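Local coordinates for protein nicotinate phosphoribosyltransferase (Saccharomyces cerevisiae, PDB 1VLP) that catalyses the ATP-dependent synthesis of nicotinate D-ribonucleotide from nicotinate and phosphoribosyl diphosphate, the first step from nicotinic acid to NAD, at residues L75-E79 against E80-Y84; I228-A231 against K232-G235; D25-K28 against I29-A33. All coordinates share one frame; numbering follows the deposited sequence.

Along the chain interaction 3 comes first, at the start of helix 26-38; interaction 1 follows at the start of helix 79-88, and interaction 2 closes the series on the short helix 228-234, just after strand 222-225 at one edge of the parallel sheet. Their centres lie about 13 Å (1 and 2), 15 Å (1 and 3) and 16 Å (2 and 3) apart, and all three touch. E80 OE2 forms a salt bridge with K232 NZ at 2.7 Å, I228 packs on I29 and M26, and F77 reaches I29. Helix 228-234, from the TIM-barrel-like part, thus meets two helices of the N-terminal domain, with the side chain of I228 about 9 Å from that of Y27, a probable nicotinate-binding residue.

Interaction 1. Residues L75-E79 against E80-Y84; sequences LRFTE and EEIEY
T78 and E81 grip each other in a capping box at the first turn of helix 79-88. T78, the N-cap residue, accepts from E81 N on its hydroxyl (E81 N to T78 OG1, 3.1 Å), and E81 returns the bond through its carboxylate, T78 N to E81 OE1, 2.9 Å and fairly straight at 163°. The T78 N-H meets that oxygen from above the carboxylate plane. T78 OG1 stands between its own backbone N and carbonyl carbon (chi1 73°), which turns it to the helix end, while E81 runs extended back along the turn, its CG 3.1 Å from T78 OG1. A water bridges R76 O and E81 OE1, tying the loop before the cap to the same carboxylate oxygen. One residue further on, I82 N bonds to T78 O at 2.9 Å, and the I82 side chain crosses that of F77 at about a right angle, CD1 lying 3.7 Å from F77 CB. The second carboxylate oxygen, E81 OE2, is held by S20 OG, so both oxygens of this buried carboxylate have partners. With an alanine at E81, T78 N and the S20 hydroxyl would probably lose their carboxylate partner, and the loop before the helix would be held less firmly. Such a box closes off the first turn, where backbone N-H groups have no carbonyl a turn earlier to bond to. I82 packs on I97, I100 and S101 of helix 94-101, and F77 on I100, while Y84, further along, rests on helix 228-234.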
# COMPACT_ATOMS: atom_id res chain seq x y z
N LEU A 75 -10.83 18.32 -3.06
CA LEU A 75 -10.38 18.01 -1.73
C LEU A 75 -9.32 18.99 -1.25
O LEU A 75 -8.45 19.40 -2.01
CB LEU A 75 -9.80 16.60 -1.70
CG LEU A 75 -10.73 15.43 -1.98
CD1 LEU A 75 -9.99 14.20 -2.19
CD2 LEU A 75 -11.76 15.30 -0.82
N ARG A 76 -9.36 19.32 0.04
CA ARG A 76 -8.29 20.09 0.67
C ARG A 76 -7.99 19.44 2.03
O ARG A 76 -8.88 18.84 2.61
CB ARG A 76 -8.69 21.53 0.87
CG ARG A 76 -9.09 22.26 -0.41
CD ARG A 76 -7.92 22.49 -1.38
NE ARG A 76 -8.32 23.33 -2.51
CZ ARG A 76 -8.88 22.88 -3.64
NH1 ARG A 76 -9.09 21.61 -3.83
NH2 ARG A 76 -9.20 23.73 -4.60
N PHE A 77 -6.78 19.56 2.55
CA PHE A 77 -6.54 19.11 3.93
C PHE A 77 -7.19 20.12 4.88
O PHE A 77 -6.85 21.31 4.85
CB PHE A 77 -5.05 19.03 4.28
CG PHE A 77 -4.32 17.89 3.64
CD1 PHE A 77 -4.36 16.60 4.18
CD2 PHE A 77 -3.57 18.09 2.51
CE1 PHE A 77 -3.69 15.56 3.61
CE2 PHE A 77 -2.91 17.05 1.91
CZ PHE A 77 -2.95 15.77 2.48
N THR A 78 -8.13 19.67 5.72
CA THR A 78 -8.74 20.56 6.71
C THR A 78 -7.80 20.86 7.89
O THR A 78 -6.80 20.16 8.12
CB THR A 78 -10.05 19.97 7.30
OG1 THR A 78 -9.73 18.88 8.20
CG2 THR A 78 -11.03 19.50 6.17
N GLU A 79 -8.17 21.85 8.68
CA GLU A 79 -7.41 22.18 9.88
C GLU A 79 -7.24 21.01 10.81
O GLU A 79 -6.14 20.73 11.32
CB GLU A 79 -8.14 23.33 10.61
CG GLU A 79 -7.33 24.10 11.53
CD GLU A 79 -8.11 25.36 11.93
OE1 GLU A 79 -8.92 25.28 12.87
OE2 GLU A 79 -7.97 26.40 11.23
N GLU A 80 -8.34 20.28 11.02
CA GLU A 80 -8.36 19.11 11.92
C GLU A 80 -7.51 17.98 11.35
O GLU A 80 -6.82 17.28 12.08
CB GLU A 80 -9.81 18.63 12.08
CG GLU A 80 -10.05 17.47 13.06
CD GLU A 80 -11.54 17.30 13.42
OE1 GLU A 80 -12.25 18.34 13.49
OE2 GLU A 80 -11.99 16.15 13.63
N GLU A 81 -7.51 17.84 10.04
CA GLU A 81 -6.70 16.81 9.39
C GLU A 81 -5.21 17.12 9.55
O GLU A 81 -4.41 16.21 9.85
CB GLU A 81 -7.07 16.68 7.93
CG GLU A 81 -8.49 16.03 7.80
CD GLU A 81 -9.02 16.06 6.41
OE1 GLU A 81 -8.39 16.74 5.57
OE2 GLU A 81 -10.06 15.39 6.17
N ILE A 82 -4.84 18.37 9.36
CA ILE A 82 -3.43 18.74 9.50
C ILE A 82 -2.99 18.56 10.97
O ILE A 82 -1.90 18.06 11.26
CB ILE A 82 -3.21 20.17 9.02
CG1 ILE A 82 -3.42 20.28 7.50
CG2 ILE A 82 -1.83 20.70 9.49
CD1 ILE A 82 -2.37 19.76 6.69
N GLU A 83 -3.85 18.96 11.89
CA GLU A 83 -3.55 18.71 13.30
C GLU A 83 -3.33 17.21 13.56
O GLU A 83 -2.42 16.85 14.31
CB GLU A 83 -4.64 19.24 14.21
CG GLU A 83 -4.23 19.14 15.72
CD GLU A 83 -2.74 19.55 16.01
OE1 GLU A 83 -2.40 20.74 15.71
OE2 GLU A 83 -1.95 18.67 16.52
N TYR A 84 -4.20 16.37 13.00
CA TYR A 84 -4.07 14.92 13.17
C TYR A 84 -2.72 14.42 12.66
O TYR A 84 -2.06 13.61 13.33
CB TYR A 84 -5.21 14.15 12.52
CG TYR A 84 -5.18 12.68 12.82
CD1 TYR A 84 -5.60 12.21 14.06
CD2 TYR A 84 -4.74 11.75 11.88
CE1 TYR A 84 -5.62 10.86 14.36
CE2 TYR A 84 -4.71 10.40 12.19
CZ TYR A 84 -5.13 9.96 13.44
OH TYR A 84 -5.14 8.60 13.75
O HOH W 1 -9.11 16.25 2.98

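Interaction 2. Residues I228-A231 against K232-G235; sequences ILFA and KKYG
Helix 228-234, scarcely two turns long, follows strand 222-225 of the parallel sheet and has F230 and Y234 paired along one side, four residues apart. Their side chains run alongside and point the same way; F230 CD1 lies in the plane of the tyrosine ring at its edge, 3.7 Å from Y234 CE2. Both rings reach this position with CG anti to the carbonyl carbon (chi1 -76° for F230, -73° for Y234). F230 O also lies near the plane of the Y234 ring, at its edge, and accepts from Y234 N at 3.0 Å. K233 CG covers one face of that ring, 3.8 Å above it and offset toward the rim, and the lysine then continues fully extended. K233 NZ and Y234 OH converge on D201 OD1, so one carboxylate oxygen holds both ends. G235, the first residue past the helix, has a positive phi of 69°. K232, bent at its last torsion, carries its ammonium to E80 of helix 79-88. The aromatic pair packs against helix 197-213, F230 on Q200 and Y234 on M204, whereas I228 and A231 face Y84 of helix 79-88, and I228 also meets helix 26-38.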
# COMPACT_ATOMS: atom_id res chain seq x y z
N ILE A 228 -5.50 6.38 7.18
CA ILE A 228 -5.36 7.42 8.16
C ILE A 228 -6.74 7.91 8.63
O ILE A 228 -6.92 8.19 9.83
CB ILE A 228 -4.55 8.61 7.61
CG1 ILE A 228 -3.21 8.18 7.03
CG2 ILE A 228 -4.31 9.64 8.67
CD1 ILE A 228 -2.55 9.31 6.27
N LEU A 229 -7.71 7.98 7.70
CA LEU A 229 -9.05 8.46 8.07
C LEU A 229 -9.72 7.51 9.08
O LEU A 229 -10.32 7.99 10.04
CB LEU A 229 -9.95 8.61 6.82
CG LEU A 229 -11.23 9.42 7.04
CD1 LEU A 229 -10.88 10.81 7.50
CD2 LEU A 229 -11.98 9.51 5.80
N PHE A 230 -9.62 6.21 8.83
CA PHE A 230 -10.18 5.20 9.76
C PHE A 230 -9.40 5.13 11.04
O PHE A 230 -9.98 4.88 12.09
CB PHE A 230 -10.29 3.84 9.11
CG PHE A 230 -11.46 3.72 8.14
CD1 PHE A 230 -12.74 3.95 8.60
CD2 PHE A 230 -11.28 3.38 6.82
CE1 PHE A 230 -13.84 3.83 7.77
CE2 PHE A 230 -12.42 3.28 5.92
CZ PHE A 230 -13.68 3.52 6.42
N ALA A 231 -8.08 5.33 11.00
CA ALA A 231 -7.29 5.43 12.24
C ALA A 231 -7.87 6.55 13.13
O ALA A 231 -8.13 6.38 14.31
CB ALA A 231 -5.93 5.75 11.93
N LYS A 232 -8.08 7.71 12.51
CA LYS A 232 -8.64 8.88 13.21
C LYS A 232 -10.04 8.58 13.75
O LYS A 232 -10.33 8.88 14.91
CB LYS A 232 -8.66 10.09 12.28
CG LYS A 232 -9.08 11.42 12.94
CD LYS A 232 -8.89 12.54 11.90
CE LYS A 232 -9.17 13.89 12.50
NZ LYS A 232 -10.59 13.98 12.91
N LYS A 233 -10.90 8.01 12.91
CA LYS A 233 -12.26 7.71 13.26
C LYS A 233 -12.39 6.75 14.47
O LYS A 233 -13.18 6.98 15.38
CB LYS A 233 -12.99 7.10 12.09
CG LYS A 233 -14.48 6.84 12.34
CD LYS A 233 -15.20 6.44 11.14
CE LYS A 233 -16.64 6.09 11.50
NZ LYS A 233 -17.48 5.66 10.34
N TYR A 234 -11.61 5.67 14.44
CA TYR A 234 -11.71 4.56 15.42
C TYR A 234 -10.73 4.66 16.57
O TYR A 234 -10.74 3.81 17.50
CB TYR A 234 -11.65 3.22 14.67
CG TYR A 234 -12.93 3.00 13.93
CD1 TYR A 234 -14.06 2.53 14.59
CD2 TYR A 234 -13.02 3.21 12.55
CE1 TYR A 234 -15.27 2.35 13.93
CE2 TYR A 234 -14.25 3.04 11.87
CZ TYR A 234 -15.37 2.61 12.57
OH TYR A 234 -16.57 2.42 11.91
N GLY A 235 -9.95 5.74 16.58
CA GLY A 235 -9.05 6.04 17.67
C GLY A 235 -7.88 5.10 17.82
O GLY A 235 -7.44 4.83 18.94

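Interaction 3. Residues D25-K28 against I29-A33; sequences DMYK and ITMHA
The Y27 ring has K28 CG over one face, 3.9 Å above the plane and offset toward the rim; M31 CG, in one of two conformers, lies near its edge, a loose and uncertain contact. The buried H32 ring meets Y96 edge-to-face and Y99 with planes at about 60°, its ND1 and NE2 bonded to their respective hydroxyls. The K28 chain bends at chi2 and chi3, bringing its ammonium to E245 and E144; E144 also bonds Y27 OH, so ring and lysine share a carboxylate. In the backbone, the first turns of helix 26-38 are built by M31 N to Y27 O (2.9 Å) and H32 N to K28 O (2.9 Å). M26 O accepts from T30 N at 3.2 Å and, weakly at 122°, from I29 N. M26 and M31 are selenomethionines; M26 runs extended, with CG anti to the backbone N (chi1 170°), and its CE reaches T30 CG2 at 4.1 Å. T30 OG1 turns back to within 3.2 Å of Y27 O. Y27 probably binds nicotinate, as in related enzymes, and its hydroxyl bond to E144 would help to fix the ring's position. The helix start is thus enclosed on several sides: D25, Y27 and K28 pack on I145 of helix 144-159, I29 and H32 on helix 94-101, and M31 on helix 244-254.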
# COMPACT_ATOMS: atom_id res chain seq x y z
N ASP A 25 -3.75 5.25 2.31
CA ASP A 25 -2.76 4.55 3.13
C ASP A 25 -1.69 5.53 3.67
O ASP A 25 -1.22 6.38 2.89
CB ASP A 25 -2.07 3.43 2.33
CG ASP A 25 -3.06 2.31 1.88
OD1 ASP A 25 -3.71 1.70 2.73
OD2 ASP A 25 -3.20 2.09 0.67
N MSE A 26 -1.30 5.41 4.94
CA MSE A 26 -0.30 6.32 5.52
C MSE A 26 0.96 6.39 4.71
O MSE A 26 1.55 7.49 4.60
CB MSE A 26 0.07 5.96 6.94
CG MSE A 26 1.29 6.74 7.47
SE MSE A 26 1.36 6.42 9.37
CE MSE A 26 3.36 6.90 9.64
N TYR A 27 1.38 5.27 4.09
CA TYR A 27 2.61 5.30 3.28
C TYR A 27 2.53 6.32 2.15
O TYR A 27 3.56 6.87 1.75
CB TYR A 27 3.05 3.93 2.77
CG TYR A 27 2.34 3.45 1.51
CD1 TYR A 27 2.80 3.83 0.25
CD2 TYR A 27 1.23 2.65 1.59
CE1 TYR A 27 2.15 3.38 -0.92
CE2 TYR A 27 0.57 2.20 0.42
CZ TYR A 27 1.03 2.57 -0.81
OH TYR A 27 0.36 2.11 -1.92
N LYS A 28 1.32 6.63 1.67
CA LYS A 28 1.22 7.66 0.62
C LYS A 28 1.61 9.05 1.09
O LYS A 28 2.28 9.79 0.38
CB LYS A 28 -0.16 7.64 -0.07
CG LYS A 28 -0.45 6.35 -0.82
CD LYS A 28 -0.12 6.35 -2.34
CE LYS A 28 1.33 6.42 -2.76
NZ LYS A 28 1.39 6.21 -4.26
N ILE A 29 1.24 9.41 2.32
CA ILE A 29 1.62 10.67 2.90
C ILE A 29 3.08 10.76 3.23
O ILE A 29 3.71 11.79 3.01
CB ILE A 29 0.68 10.99 4.12
CG1 ILE A 29 -0.78 11.13 3.63
CG2 ILE A 29 1.10 12.24 4.90
CD1 ILE A 29 -1.02 12.27 2.60
N THR A 30 3.65 9.71 3.79
CA THR A 30 5.11 9.74 4.07
C THR A 30 5.91 9.79 2.75
O THR A 30 6.85 10.60 2.65
CB THR A 30 5.56 8.60 4.98
OG1 THR A 30 5.14 7.34 4.45
CG2 THR A 30 4.98 8.78 6.37
N MSE A 31 5.53 9.02 1.73
CA MSE A 31 6.13 9.19 0.42
C MSE A 31 5.99 10.58 -0.14
O MSE A 31 6.92 11.14 -0.67
CB MSE A 31 5.45 8.24 -0.59
CG MSE A 31 5.87 6.81 -0.56
SE MSE A 31 7.73 6.70 -1.23
CE MSE A 31 7.50 7.28 -2.93
N HIS A 32 4.79 11.15 0.01
CA HIS A 32 4.54 12.51 -0.46
C HIS A 32 5.54 13.49 0.19
O HIS A 32 6.13 14.35 -0.45
CB HIS A 32 3.09 12.90 -0.12
CG HIS A 32 2.65 14.17 -0.78
ND1 HIS A 32 1.63 14.96 -0.26
CD2 HIS A 32 3.08 14.80 -1.91
CE1 HIS A 32 1.44 16.00 -1.07
NE2 HIS A 32 2.33 15.95 -2.05
N ALA A 33 5.69 13.37 1.50
CA ALA A 33 6.67 14.19 2.25
C ALA A 33 8.08 13.93 1.77
O ALA A 33 8.84 14.87 1.55
CB ALA A 33 6.57 13.93 3.72